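Side-chain contacts in 1-carboxybiuret hydrolase subunit AtzE (Pseudomonas sp., PDB 6C62), which hydrolyses 1-carboxybiuret to urea-1,3-dicarboxylate and ammonia, a step in the bacterial breakdown of atrazine: residues 347-350 / 351-355; 266-270 / 271-275; 25-28 / 29-33; 140-143 / 144-147; 318-321 / 322-325. All blocks are in the same frame, centred on the assembly; numbering follows the deposited sequence.

Contact 1: 347-350 / 351-355; sequences QRFR and RVYRD
Over one face of the Phe-349 ring lies the CB methylene of Tyr-353, a CH-pi contact with CB 4.2 Å from the ring centroid and 27° off its normal. This is an i/i+4 aromatic pair on one flank of the alpha helix 340-360. The two rings themselves meet obliquely, neither stacked nor edge-to-face: their planes are 38° apart, and Phe-349 CZ comes 3.6 Å from Tyr-353 CD1. Within 351-355 a second pair of flat groups meets differently. Arg-354 NH2 sits above the Arg-351 guanidinium, toward the rim of that face, while the edge of the Arg-354 guanidinium is turned to Arg-351 CZ. Both of these like charges have partners outside the helix, on the chain of another protein of the assembly: its backbone binds Arg-351 NH2, and one of its acidic side chains pairs with Arg-354 NH1. In both aromatic residues CG stands anti to the backbone N (chi1 169° in Phe-349); the i/i+4 spacing puts both on one flank, and the shared torsion brings the Phe-349 ring over to Tyr-353 CB. The Phe-349 ring continues onto Ile-296 and Ala-300 of helix 294-312, and the Tyr-353 hydroxyl is held by Pro-403 O and Trp-291 NE1. With an alanine in place of Phe-349, the CH-pi contact is likely to be lost and a gap to open between Tyr-353 CB and helix 294-312. In the same turn Tyr-353 N bonds Phe-349 O at 2.9 Å.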
loop_
_atom_site.group_PDB
_atom_site.type_symbol
_atom_site.label_atom_id
_atom_site.label_comp_id
_atom_site.label_asym_id
_atom_site.label_seq_id
_atom_site.Cartn_x
_atom_site.Cartn_y
_atom_site.Cartn_z
ATOM N N GLN A 347 -6.254 3.300 5.688
ATOM C CA GLN A 347 -5.158 2.350 5.449
ATOM C C GLN A 347 -4.325 2.020 6.742
ATOM O O GLN A 347 -3.855 0.897 6.913
ATOM C CB GLN A 347 -4.251 2.848 4.343
ATOM C CG GLN A 347 -4.840 2.795 2.924
ATOM C CD GLN A 347 -5.014 1.377 2.386
ATOM O OE1 GLN A 347 -4.725 0.406 3.087
ATOM N NE2 GLN A 347 -5.546 1.253 1.115
ATOM N N ARG A 348 -4.193 2.989 7.628
ATOM C CA ARG A 348 -3.468 2.768 8.893
ATOM C C ARG A 348 -4.336 1.970 9.853
ATOM O O ARG A 348 -3.859 1.042 10.513
ATOM C CB ARG A 348 -3.023 4.097 9.502
ATOM C CG ARG A 348 -1.940 4.751 8.718
ATOM C CD ARG A 348 -1.575 6.172 9.073
ATOM N NE ARG A 348 -1.018 6.237 10.415
ATOM C CZ ARG A 348 -1.141 7.273 11.248
ATOM N NH1 ARG A 348 -1.705 8.397 10.901
ATOM N NH2 ARG A 348 -0.602 7.209 12.440
ATOM N N PHE A 349 -5.630 2.292 9.891
ATOM C CA PHE A 349 -6.591 1.508 10.645
ATOM C C PHE A 349 -6.621 0.071 10.164
ATOM O O PHE A 349 -6.764 -0.854 10.953
ATOM C CB PHE A 349 -7.978 2.140 10.618
ATOM C CG PHE A 349 -9.057 1.239 11.150
ATOM C CD1 PHE A 349 -9.171 1.047 12.512
ATOM C CD2 PHE A 349 -9.881 0.561 10.317
ATOM C CE1 PHE A 349 -10.109 0.165 13.062
ATOM C CE2 PHE A 349 -10.843 -0.319 10.848
ATOM C CZ PHE A 349 -10.964 -0.486 12.226
ATOM N N ARG A 350 -6.502 -0.141 8.862
ATOM C CA ARG A 350 -6.607 -1.489 8.330
ATOM C C ARG A 350 -5.530 -2.444 8.922
ATOM O O ARG A 350 -5.787 -3.628 9.058
ATOM C CB ARG A 350 -6.532 -1.482 6.789
ATOM C CG ARG A 350 -6.998 -2.797 6.192
ATOM C CD ARG A 350 -6.947 -2.812 4.701
ATOM N NE ARG A 350 -7.780 -3.845 4.119
ATOM C CZ ARG A 350 -7.851 -4.070 2.820
ATOM N NH1 ARG A 350 -7.107 -3.381 1.938
ATOM N NH2 ARG A 350 -8.662 -5.023 2.391
ATOM N N ARG A 351 -4.318 -1.943 9.200
ATOM C CA ARG A 351 -3.291 -2.732 9.903
ATOM C C ARG A 351 -3.783 -3.200 11.288
ATOM O O ARG A 351 -3.661 -4.358 11.630
ATOM C CB ARG A 351 -1.949 -1.984 10.020
ATOM C CG ARG A 351 -0.923 -2.661 10.956
ATOM C CD ARG A 351 0.434 -1.963 10.910
ATOM N NE ARG A 351 1.021 -2.089 9.597
ATOM C CZ ARG A 351 1.672 -3.143 9.114
ATOM N NH1 ARG A 351 1.913 -4.186 9.857
ATOM N NH2 ARG A 351 2.100 -3.126 7.855
ATOM N N VAL A 352 -4.353 -2.290 12.030
ATOM C CA VAL A 352 -4.876 -2.573 13.387
ATOM C C VAL A 352 -6.011 -3.584 13.272
ATOM O O VAL A 352 -6.079 -4.548 14.002
ATOM C CB VAL A 352 -5.379 -1.266 14.051
ATOM C CG1 VAL A 352 -6.107 -1.571 15.349
ATOM C CG2 VAL A 352 -4.201 -0.362 14.374
ATOM N N TYR A 353 -6.903 -3.371 12.317
ATOM C CA TYR A 353 -8.048 -4.243 12.061
ATOM C C TYR A 353 -7.611 -5.629 11.711
ATOM O O TYR A 353 -8.183 -6.588 12.254
ATOM C CB TYR A 353 -8.910 -3.629 10.973
ATOM C CG TYR A 353 -10.256 -4.208 10.732
ATOM C CD1 TYR A 353 -11.266 -4.010 11.636
ATOM C CD2 TYR A 353 -10.551 -4.874 9.545
ATOM C CE1 TYR A 353 -12.537 -4.491 11.437
ATOM C CE2 TYR A 353 -11.818 -5.361 9.317
ATOM C CZ TYR A 353 -12.827 -5.152 10.292
ATOM O OH TYR A 353 -14.085 -5.574 10.057
ATOM N N ARG A 354 -6.656 -5.767 10.777
ATOM C CA ARG A 354 -6.101 -7.078 10.390
ATOM C C ARG A 354 -5.581 -7.808 11.644
ATOM O O ARG A 354 -5.942 -8.971 11.873
ATOM C CB ARG A 354 -4.954 -6.930 9.378
ATOM C CG ARG A 354 -4.251 -8.214 8.991
ATOM C CD ARG A 354 -3.264 -7.984 7.841
ATOM N NE ARG A 354 -2.237 -7.032 8.174
ATOM C CZ ARG A 354 -1.600 -6.273 7.286
ATOM N NH1 ARG A 354 -1.807 -6.422 5.990
ATOM N NH2 ARG A 354 -0.687 -5.374 7.685
ATOM N N ASP A 355 -4.805 -7.104 12.458
ATOM C CA ASP A 355 -4.287 -7.702 13.699
ATOM C C ASP A 355 -5.443 -8.198 14.605
ATOM O O ASP A 355 -5.357 -9.311 15.126
ATOM C CB ASP A 355 -3.361 -6.750 14.469
ATOM C CG ASP A 355 -2.010 -6.503 13.775
ATOM O OD1 ASP A 355 -1.579 -7.325 12.905
ATOM O OD2 ASP A 355 -1.331 -5.460 14.112
#

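Contact 2: 266-270 / 271-275; sequences DNAGP and AARAA
Arg-273 runs back along the chain that enters its helix, its aliphatic part laid over two successive carbonyl oxygens. CG rests 3.4 Å from Gly-269 O, and NE makes a weak, bent hydrogen bond to Ala-268 O at 3.0 Å. Its CG is anti to the carbonyl carbon (chi1 -66°), and the chain stays extended from there to NE, so the guanidinium is carried past the start of the helix to Arg-265 O, which NH2 bonds. That group meets the two carbonyls obliquely. Asp-266, of opposite charge, stays at a distance: its OD1 is 5.2 Å from Arg-273 NH2. Inside the bend the methyl of Ala-268 points toward 271-275 and meets Ala-272 CB at 3.9 Å, with Arg-273 CG equally near; both methyls also pack on Pro-370. Replacing Arg-273 by an alanine would probably leave Arg-265 O without this donor and uncover the carbonyls of Ala-268 and Gly-269, although Ala-268 O would keep Asn-387 ND2. The backbone below is regular: Arg-273 N donates to Gly-269 O at 2.9 Å and Ala-274 N to Pro-270 O at 3.0 Å. With Gly-269 as N-cap and a proline in the first helical position, where the lack of an N-H costs no bond within the helix, this is the N-terminal turn of an alpha helix, 270-283, entered through a short link from helix 263-266.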
loop_
_atom_site.group_PDB
_atom_site.type_symbol
_atom_site.label_atom_id
_atom_site.label_comp_id
_atom_site.label_asym_id
_atom_site.label_seq_id
_atom_site.Cartn_x
_atom_site.Cartn_y
_atom_site.Cartn_z
ATOM N N ASP A 266 -27.817 -5.886 15.386
ATOM C CA ASP A 266 -28.440 -4.561 15.248
ATOM C C ASP A 266 -28.817 -4.222 13.795
ATOM O O ASP A 266 -29.789 -3.484 13.575
ATOM C CB ASP A 266 -27.474 -3.454 15.664
ATOM C CG ASP A 266 -27.077 -3.492 17.163
ATOM O OD1 ASP A 266 -27.660 -4.278 17.961
ATOM O OD2 ASP A 266 -26.067 -2.775 17.497
ATOM N N ASN A 267 -28.021 -4.688 12.809
ATOM C CA ASN A 267 -28.306 -4.420 11.414
ATOM C C ASN A 267 -28.977 -5.614 10.685
ATOM O O ASN A 267 -28.980 -5.691 9.456
ATOM C CB ASN A 267 -27.041 -3.960 10.714
ATOM C CG ASN A 267 -26.527 -2.651 11.273
ATOM O OD1 ASN A 267 -27.052 -1.589 10.978
ATOM N ND2 ASN A 267 -25.510 -2.721 12.112
ATOM N N ALA A 268 -29.604 -6.501 11.426
ATOM C CA ALA A 268 -30.279 -7.650 10.871
ATOM C C ALA A 268 -31.755 -7.578 11.194
ATOM O O ALA A 268 -32.135 -7.459 12.369
ATOM C CB ALA A 268 -29.692 -8.914 11.466
ATOM N N GLY A 269 -32.599 -7.609 10.179
ATOM C CA GLY A 269 -34.033 -7.685 10.382
ATOM C C GLY A 269 -34.482 -9.041 10.921
ATOM O O GLY A 269 -33.687 -9.990 11.054
ATOM N N PRO A 270 -35.789 -9.181 11.203
ATOM C CA PRO A 270 -36.282 -10.432 11.845
ATOM C C PRO A 270 -36.036 -11.703 11.011
ATOM O O PRO A 270 -35.657 -12.738 11.567
ATOM C CB PRO A 270 -37.793 -10.182 11.954
ATOM C CG PRO A 270 -37.921 -8.696 12.015
ATOM C CD PRO A 270 -36.848 -8.156 11.080
ATOM N N ALA A 271 -36.248 -11.639 9.695
ATOM C CA ALA A 271 -35.905 -12.819 8.863
ATOM C C ALA A 271 -34.409 -13.191 8.845
ATOM O O ALA A 271 -34.055 -14.381 8.877
ATOM C CB ALA A 271 -36.393 -12.646 7.443
ATOM N N ALA A 272 -33.552 -12.169 8.783
ATOM C CA ALA A 272 -32.077 -12.380 8.841
ATOM C C ALA A 272 -31.665 -13.041 10.174
ATOM O O ALA A 272 -30.930 -14.039 10.194
ATOM C CB ALA A 272 -31.357 -11.042 8.647
ATOM N N ARG A 273 -32.229 -12.539 11.268
ATOM C CA ARG A 273 -31.988 -13.145 12.609
ATOM C C ARG A 273 -32.462 -14.602 12.707
ATOM O O ARG A 273 -31.785 -15.431 13.290
ATOM C CB ARG A 273 -32.626 -12.312 13.714
ATOM C CG ARG A 273 -32.031 -10.950 13.900
ATOM C CD ARG A 273 -32.939 -10.116 14.802
ATOM N NE ARG A 273 -32.322 -8.832 15.017
ATOM C CZ ARG A 273 -32.550 -8.000 16.046
ATOM N NH1 ARG A 273 -33.511 -8.235 16.934
ATOM N NH2 ARG A 273 -31.828 -6.892 16.167
ATOM N N ALA A 274 -33.600 -14.914 12.100
ATOM C CA ALA A 274 -34.130 -16.293 12.128
ATOM C C ALA A 274 -33.275 -17.234 11.305
ATOM O O ALA A 274 -33.087 -18.384 11.648
ATOM C CB ALA A 274 -35.567 -16.329 11.630
ATOM N N ALA A 275 -32.771 -16.745 10.168
ATOM C CA ALA A 275 -31.868 -17.540 9.392
ATOM C C ALA A 275 -30.585 -17.869 10.197
ATOM O O ALA A 275 -30.112 -19.000 10.202
ATOM C CB ALA A 275 -31.533 -16.829 8.088
#

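Contact 3: 25-28 / 29-33; sequences LATI and GATDG
Gly-29 opens 29-33 on Leu-25, its N giving a hydrogen bond of 2.9 Å to Leu-25 O, one turn back in helix 17-35. Ala-30 repeats the step, N to Ala-26 O, and its methyl lies 3.6 Å from the same oxygen. Thr-31 does more, because two of its donors close on Thr-27 O from opposite faces of that carbonyl plane: the backbone N at 3.0 Å, and OG1 at 2.7 Å, the latter standing 40° out of the plane. OG1 gets there by occupying the crowded position between backbone N and carbonyl carbon (chi1 60°), while CB and CG2 of Thr-31 lie close to the oxygen too. The hydroxyl is also bonded to Gln-162 NE2, which ties helix 17-35 to the segment just after helix 152-159. Thr-31 N makes a further, weak bond to Ile-28 O, consistent with a slight tightening of the helix. Asp-32 then bonds through N to Ile-28 O at 2.9 Å. Its CB lies 3.2 Å from that oxygen, and the Asp-32 and Ile-28 side chains run side by side, pointing the same way, with CB 4.1 Å from Ile-28 CG2. The Asp-32 carboxylate goes on to Ala-37 N, Phe-38 N and Gln-162 NE2, while Ile-28 packs on Phe-38. Such a doubly gripped i-4 carbonyl is a familiar use of threonine within alpha helices, and the neighbouring aspartate binds this last stretch of helix to the start of strand 38-41.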
loop_
_atom_site.group_PDB
_atom_site.type_symbol
_atom_site.label_atom_id
_atom_site.label_comp_id
_atom_site.label_asym_id
_atom_site.label_seq_id
_atom_site.Cartn_x
_atom_site.Cartn_y
_atom_site.Cartn_z
ATOM N N LEU A 25 -28.604 -23.298 -23.515
ATOM C CA LEU A 25 -28.931 -22.276 -24.482
ATOM C C LEU A 25 -30.440 -22.057 -24.656
ATOM O O LEU A 25 -30.909 -20.915 -24.729
ATOM C CB LEU A 25 -28.257 -22.529 -25.821
ATOM C CG LEU A 25 -26.734 -22.426 -25.777
ATOM C CD1 LEU A 25 -26.157 -22.940 -27.092
ATOM C CD2 LEU A 25 -26.274 -21.006 -25.479
ATOM N N ALA A 26 -31.202 -23.138 -24.720
ATOM C CA ALA A 26 -32.637 -23.036 -24.885
ATOM C C ALA A 26 -33.283 -22.413 -23.617
ATOM O O ALA A 26 -34.177 -21.592 -23.718
ATOM C CB ALA A 26 -33.211 -24.409 -25.171
ATOM N N THR A 27 -32.812 -22.783 -22.427
ATOM C CA THR A 27 -33.324 -22.138 -21.195
ATOM C C THR A 27 -33.037 -20.631 -21.149
ATOM O O THR A 27 -33.897 -19.813 -20.796
ATOM C CB THR A 27 -32.732 -22.805 -19.963
ATOM O OG1 THR A 27 -33.031 -24.200 -20.035
ATOM C CG2 THR A 27 -33.333 -22.242 -18.656
ATOM N N ILE A 28 -31.840 -20.252 -21.577
ATOM C CA ILE A 28 -31.487 -18.839 -21.626
ATOM C C ILE A 28 -32.438 -18.139 -22.610
ATOM O O ILE A 28 -33.003 -17.083 -22.289
ATOM C CB ILE A 28 -30.007 -18.651 -22.011
ATOM C CG1 ILE A 28 -29.136 -19.136 -20.852
ATOM C CG2 ILE A 28 -29.711 -17.184 -22.332
ATOM C CD1 ILE A 28 -27.690 -19.408 -21.276
ATOM N N GLY A 29 -32.620 -18.729 -23.794
ATOM C CA GLY A 29 -33.489 -18.146 -24.828
ATOM C C GLY A 29 -34.889 -17.957 -24.296
ATOM O O GLY A 29 -35.510 -16.928 -24.543
ATOM N N ALA A 30 -35.392 -18.936 -23.559
ATOM C CA ALA A 30 -36.766 -18.843 -23.055
ATOM C C ALA A 30 -36.996 -17.956 -21.845
ATOM O O ALA A 30 -38.117 -17.465 -21.674
ATOM C CB ALA A 30 -37.318 -20.210 -22.769
ATOM N N THR A 31 -35.982 -17.732 -21.002
ATOM C CA THR A 31 -36.162 -17.040 -19.719
ATOM C C THR A 31 -35.488 -15.678 -19.632
ATOM O O THR A 31 -35.881 -14.854 -18.818
ATOM C CB THR A 31 -35.591 -17.879 -18.541
ATOM O OG1 THR A 31 -34.167 -18.119 -18.752
ATOM C CG2 THR A 31 -36.348 -19.209 -18.422
ATOM N N ASP A 32 -34.490 -15.419 -20.467
ATOM C CA ASP A 32 -33.685 -14.242 -20.220
ATOM C C ASP A 32 -34.279 -12.941 -20.750
ATOM O O ASP A 32 -33.839 -11.878 -20.315
ATOM C CB ASP A 32 -32.233 -14.392 -20.652
ATOM C CG ASP A 32 -31.266 -13.663 -19.684
ATOM O OD1 ASP A 32 -31.388 -13.805 -18.426
ATOM O OD2 ASP A 32 -30.456 -12.889 -20.174
ATOM N N GLY A 33 -35.287 -12.998 -21.645
ATOM C CA GLY A 33 -36.010 -11.786 -21.963
ATOM C C GLY A 33 -36.520 -11.114 -20.670
ATOM O O GLY A 33 -36.397 -9.893 -20.543
#

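Contact 4: 140-143 / 144-147; sequences PHDT and GRIA
Asp-142 O takes the shortest bond here, from Arg-145 N at 2.8 Å, closing a type I beta turn from Asp-142 to Arg-145. The donor stands above the carbonyl plane, 37° out of it. The Asp-142 side chain adds a second closure: OD1 accepts from Gly-144 N at 3.1 Å, on its anti side and out of the carboxylate plane, an Asx turn from Asp-142 to Gly-144 inside the beta turn. With CG of Asp-142 anti to its backbone N (chi1 177°), the carboxylate folds over the turn and presents its other oxygen to Arg-145. There OD2 meets Arg-145 NE at 3.1 Å in a salt bridge whose hydrogen bond is weak and bent. OD2 lies at the guanidinium edge, near its plane, but the two flat groups are turned 87° apart, and NE meets OD2 alone. The Arg-145 chain, extended from CG to NE, crosses the carboxylate obliquely, with CD 3.7 Å from Asp-142 CG. Outside the turn, Arg-138 NH1 bonds Thr-143 O, and the Thr-143 side chain packs on Leu-34 and Ile-35 of helix 17-35. Arg-145 NH1 has a weak bond to Ala-376 O. One aspartate thus uses its carbonyl and both carboxylate oxygens to fix the corner; its negative charge is probably shared between a neutral backbone N-H and a lightly held arginine, a modest pairing at the surface.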
loop_
_atom_site.group_PDB
_atom_site.type_symbol
_atom_site.label_atom_id
_atom_site.label_comp_id
_atom_site.label_asym_id
_atom_site.label_seq_id
_atom_site.Cartn_x
_atom_site.Cartn_y
_atom_site.Cartn_z
ATOM N N PRO A 140 -35.356 -14.216 -10.066
ATOM C CA PRO A 140 -36.214 -15.284 -10.576
ATOM C C PRO A 140 -37.254 -15.781 -9.610
ATOM O O PRO A 140 -38.211 -16.341 -10.067
ATOM C CB PRO A 140 -35.199 -16.406 -10.891
ATOM C CG PRO A 140 -33.949 -15.705 -11.150
ATOM C CD PRO A 140 -33.951 -14.613 -10.141
ATOM N N HIS A 141 -37.089 -15.581 -8.312
ATOM C CA HIS A 141 -38.161 -15.961 -7.352
ATOM C C HIS A 141 -39.305 -14.945 -7.289
ATOM O O HIS A 141 -40.389 -15.265 -6.762
ATOM C CB HIS A 141 -37.604 -16.177 -5.943
ATOM C CG HIS A 141 -36.522 -17.217 -5.900
ATOM N ND1 HIS A 141 -36.730 -18.517 -6.291
ATOM C CD2 HIS A 141 -35.193 -17.115 -5.616
ATOM C CE1 HIS A 141 -35.597 -19.197 -6.180
ATOM N NE2 HIS A 141 -34.641 -18.366 -5.786
ATOM N N ASP A 142 -39.071 -13.720 -7.760
ATOM C CA ASP A 142 -40.122 -12.700 -7.848
ATOM C C ASP A 142 -39.569 -11.578 -8.690
ATOM O O ASP A 142 -38.750 -10.741 -8.211
ATOM C CB ASP A 142 -40.507 -12.238 -6.451
ATOM C CG ASP A 142 -41.553 -11.098 -6.444
ATOM O OD1 ASP A 142 -41.817 -10.462 -7.476
ATOM O OD2 ASP A 142 -42.099 -10.816 -5.357
ATOM N N THR A 143 -40.034 -11.522 -9.940
ATOM C CA THR A 143 -39.439 -10.651 -10.906
ATOM C C THR A 143 -39.722 -9.171 -10.727
ATOM O O THR A 143 -39.137 -8.381 -11.447
ATOM C CB THR A 143 -39.720 -11.086 -12.339
ATOM O OG1 THR A 143 -41.105 -11.070 -12.579
ATOM C CG2 THR A 143 -39.165 -12.564 -12.612
ATOM N N GLY A 144 -40.541 -8.791 -9.738
ATOM C CA GLY A 144 -40.642 -7.380 -9.358
ATOM C C GLY A 144 -39.567 -6.974 -8.317
ATOM O O GLY A 144 -39.494 -5.819 -7.904
ATOM N N ARG A 145 -38.727 -7.926 -7.916
ATOM C CA ARG A 145 -37.703 -7.682 -6.874
ATOM C C ARG A 145 -36.280 -7.753 -7.459
ATOM O O ARG A 145 -36.034 -8.376 -8.484
ATOM C CB ARG A 145 -37.889 -8.663 -5.735
ATOM C CG ARG A 145 -39.231 -8.467 -5.006
ATOM C CD ARG A 145 -39.339 -9.467 -3.945
ATOM N NE ARG A 145 -40.551 -9.362 -3.150
ATOM C CZ ARG A 145 -40.764 -8.463 -2.179
ATOM N NH1 ARG A 145 -39.890 -7.496 -1.889
ATOM N NH2 ARG A 145 -41.891 -8.515 -1.504
ATOM N N ILE A 146 -35.366 -7.078 -6.792
ATOM C CA ILE A 146 -33.949 -7.077 -7.231
ATOM C C ILE A 146 -33.295 -8.452 -7.052
ATOM O O ILE A 146 -33.639 -9.225 -6.155
ATOM C CB ILE A 146 -33.113 -6.014 -6.492
ATOM C CG1 ILE A 146 -32.947 -6.348 -5.020
ATOM C CG2 ILE A 146 -33.686 -4.619 -6.693
ATOM C CD1 ILE A 146 -31.920 -5.469 -4.310
ATOM N N ALA A 147 -32.333 -8.724 -7.915
ATOM C CA ALA A 147 -31.452 -9.874 -7.794
ATOM C C ALA A 147 -30.287 -9.607 -6.811
ATOM O O ALA A 147 -29.585 -10.502 -6.455
ATOM C CB ALA A 147 -30.880 -10.209 -9.140
#

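Contact 5: 318-321 / 322-325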
loop_
_atom_site.group_PDB
_atom_site.type_symbol
_atom_site.label_atom_id
_atom_site.label_comp_id
_atom_site.label_asym_id
_atom_site.label_seq_id
_atom_site.Cartn_x
_atom_site.Cartn_y
_atom_site.Cartn_z
ATOM N N ARG A 318 -13.763 13.461 -15.974
ATOM C CA ARG A 318 -13.465 14.797 -16.424
ATOM C C ARG A 318 -14.081 15.090 -17.835
ATOM O O ARG A 318 -14.590 16.131 -18.083
ATOM C CB ARG A 318 -11.963 15.010 -16.493
ATOM C CG ARG A 318 -11.336 15.166 -15.148
ATOM C CD ARG A 318 -9.828 15.145 -15.272
ATOM N NE ARG A 318 -9.235 15.645 -14.041
ATOM C CZ ARG A 318 -8.000 15.369 -13.627
ATOM N NH1 ARG A 318 -7.219 14.573 -14.323
ATOM N NH2 ARG A 318 -7.573 15.867 -12.480
ATOM N N ILE A 319 -14.026 14.135 -18.724
ATOM C CA ILE A 319 -14.360 14.385 -20.112
ATOM C C ILE A 319 -15.762 13.886 -20.517
ATOM O O ILE A 319 -16.372 14.481 -21.394
ATOM C CB ILE A 319 -13.308 13.745 -21.063
ATOM C CG1 ILE A 319 -13.343 12.226 -20.951
ATOM C CG2 ILE A 319 -11.887 14.259 -20.837
ATOM C CD1 ILE A 319 -12.665 11.457 -22.042
ATOM N N ARG A 320 -16.292 12.851 -19.850
ATOM C CA ARG A 320 -17.608 12.300 -20.177
ATOM C C ARG A 320 -18.444 11.824 -19.015
ATOM O O ARG A 320 -18.996 10.696 -18.978
ATOM C CB ARG A 320 -17.457 11.172 -21.220
ATOM C CG ARG A 320 -16.628 10.001 -20.725
ATOM C CD ARG A 320 -16.137 9.103 -21.854
ATOM N NE ARG A 320 -17.222 8.490 -22.595
ATOM C CZ ARG A 320 -17.065 7.519 -23.479
ATOM N NH1 ARG A 320 -15.856 7.053 -23.764
ATOM N NH2 ARG A 320 -18.137 7.042 -24.105
ATOM N N PRO A 321 -18.664 12.716 -18.055
ATOM C CA PRO A 321 -19.418 12.313 -16.857
ATOM C C PRO A 321 -20.870 11.868 -17.165
ATOM O O PRO A 321 -21.474 11.068 -16.455
ATOM C CB PRO A 321 -19.397 13.580 -16.000
ATOM C CG PRO A 321 -19.148 14.716 -16.976
ATOM C CD PRO A 321 -18.226 14.141 -18.010
ATOM N N GLN A 322 -21.429 12.443 -18.226
ATOM C CA GLN A 322 -22.795 12.110 -18.648
ATOM C C GLN A 322 -22.962 10.682 -19.178
ATOM O O GLN A 322 -24.097 10.175 -19.291
ATOM C CB GLN A 322 -23.284 13.123 -19.717
ATOM C CG GLN A 322 -22.670 12.923 -21.092
ATOM C CD GLN A 322 -21.273 13.498 -21.302
ATOM O OE1 GLN A 322 -20.618 14.090 -20.414
ATOM N NE2 GLN A 322 -20.794 13.312 -22.486
ATOM N N ASP A 323 -21.855 10.039 -19.534
ATOM C CA ASP A 323 -21.870 8.641 -19.967
ATOM C C ASP A 323 -21.794 7.605 -18.874
ATOM O O ASP A 323 -21.944 6.417 -19.169
ATOM C CB ASP A 323 -20.760 8.444 -20.948
ATOM C CG ASP A 323 -20.994 9.191 -22.289
ATOM O OD1 ASP A 323 -22.131 9.638 -22.570
ATOM O OD2 ASP A 323 -20.036 9.300 -23.055
ATOM N N PHE A 324 -21.635 8.030 -17.612
ATOM C CA PHE A 324 -21.704 7.087 -16.498
ATOM C C PHE A 324 -23.161 6.749 -16.146
ATOM O O PHE A 324 -24.086 7.478 -16.505
ATOM C CB PHE A 324 -20.992 7.666 -15.249
ATOM C CG PHE A 324 -19.495 7.665 -15.321
ATOM C CD1 PHE A 324 -18.812 8.530 -16.156
ATOM C CD2 PHE A 324 -18.753 6.745 -14.560
ATOM C CE1 PHE A 324 -17.436 8.533 -16.183
ATOM C CE2 PHE A 324 -17.379 6.782 -14.586
ATOM C CZ PHE A 324 -16.721 7.641 -15.385
ATOM N N GLU A 325 -23.316 5.688 -15.359
ATOM C CA GLU A 325 -24.552 5.315 -14.654
ATOM C C GLU A 325 -25.000 6.462 -13.749
ATOM O O GLU A 325 -24.298 6.810 -12.793
ATOM C CB GLU A 325 -24.264 4.050 -13.825
ATOM C CG GLU A 325 -25.278 3.684 -12.752
ATOM C CD GLU A 325 -26.637 3.375 -13.358
ATOM O OE1 GLU A 325 -26.742 2.283 -13.950
ATOM O OE2 GLU A 325 -27.539 4.251 -13.250
HETATM O O HOH W 1 -23.905 10.287 -15.678
#
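Arg-320 grips Asp-323 side-on with two nitrogens, both on the single oxygen OD2. NE comes at 3.0 Å to the anti lone pair, the one turned from the other oxygen, and NH2 at 3.1 Å from above the carboxylate plane. OD2 sits near the guanidinium plane, at its edge, although the two groups are turned 72° against each other and their side chains cross at about a right angle. Arg-320 CG stands between backbone N and carbonyl carbon (chi1 62°), and the chain bends again at chi3, bringing the guanidinium round to its partner. Asp-323 N also bonds Arg-320 O at 3.0 Å, so the same two residues are joined by backbone and side chain. Phe-324 N follows with a longer bond to Pro-321 O at 3.3 Å, and a water donates to both Pro-321 O (2.7 Å) and Phe-324 O (2.9 Å). Farther out, the Phe-324 ring turns its edge to Arg-320 O, CD1 3.6 Å away, and packs on Leu-317 and Ile-90. Gln-322, bent at chi2, folds back over the proline, OE1 lying 3.4 Å from Pro-321 CD. The chain has just left helix 314-319 and passes through a short 3-10 turn. Two arginine donors on one oxygen would probably draw the aspartate's negative charge toward OD2, so that a charge pair reinforces the backbone bond closing this surface turn.

The five contacts lie at separate places, away from the annotated sites. Contacts 3 and 4 are the nearest pair, centres about 16 Å apart and nearest atoms about 7 Å, and are joined because Thr-143 packs on the end of the helix that carries contact 3. Contact 4 leads, three residues on from Ala-147, to Ser-150, by similarity a charge-relay residue with Lys-74; Ser-174 by similarity forms the acyl-ester intermediate. Contact 2 comes within about 11 Å of contact 4 at the nearest atoms. Contact 1 lies across the chain's centre from contacts 3 and 4, its centre about 46 Å from that of contact 3. Contacts 1 and 5 both carry arginines bound by other protein chains.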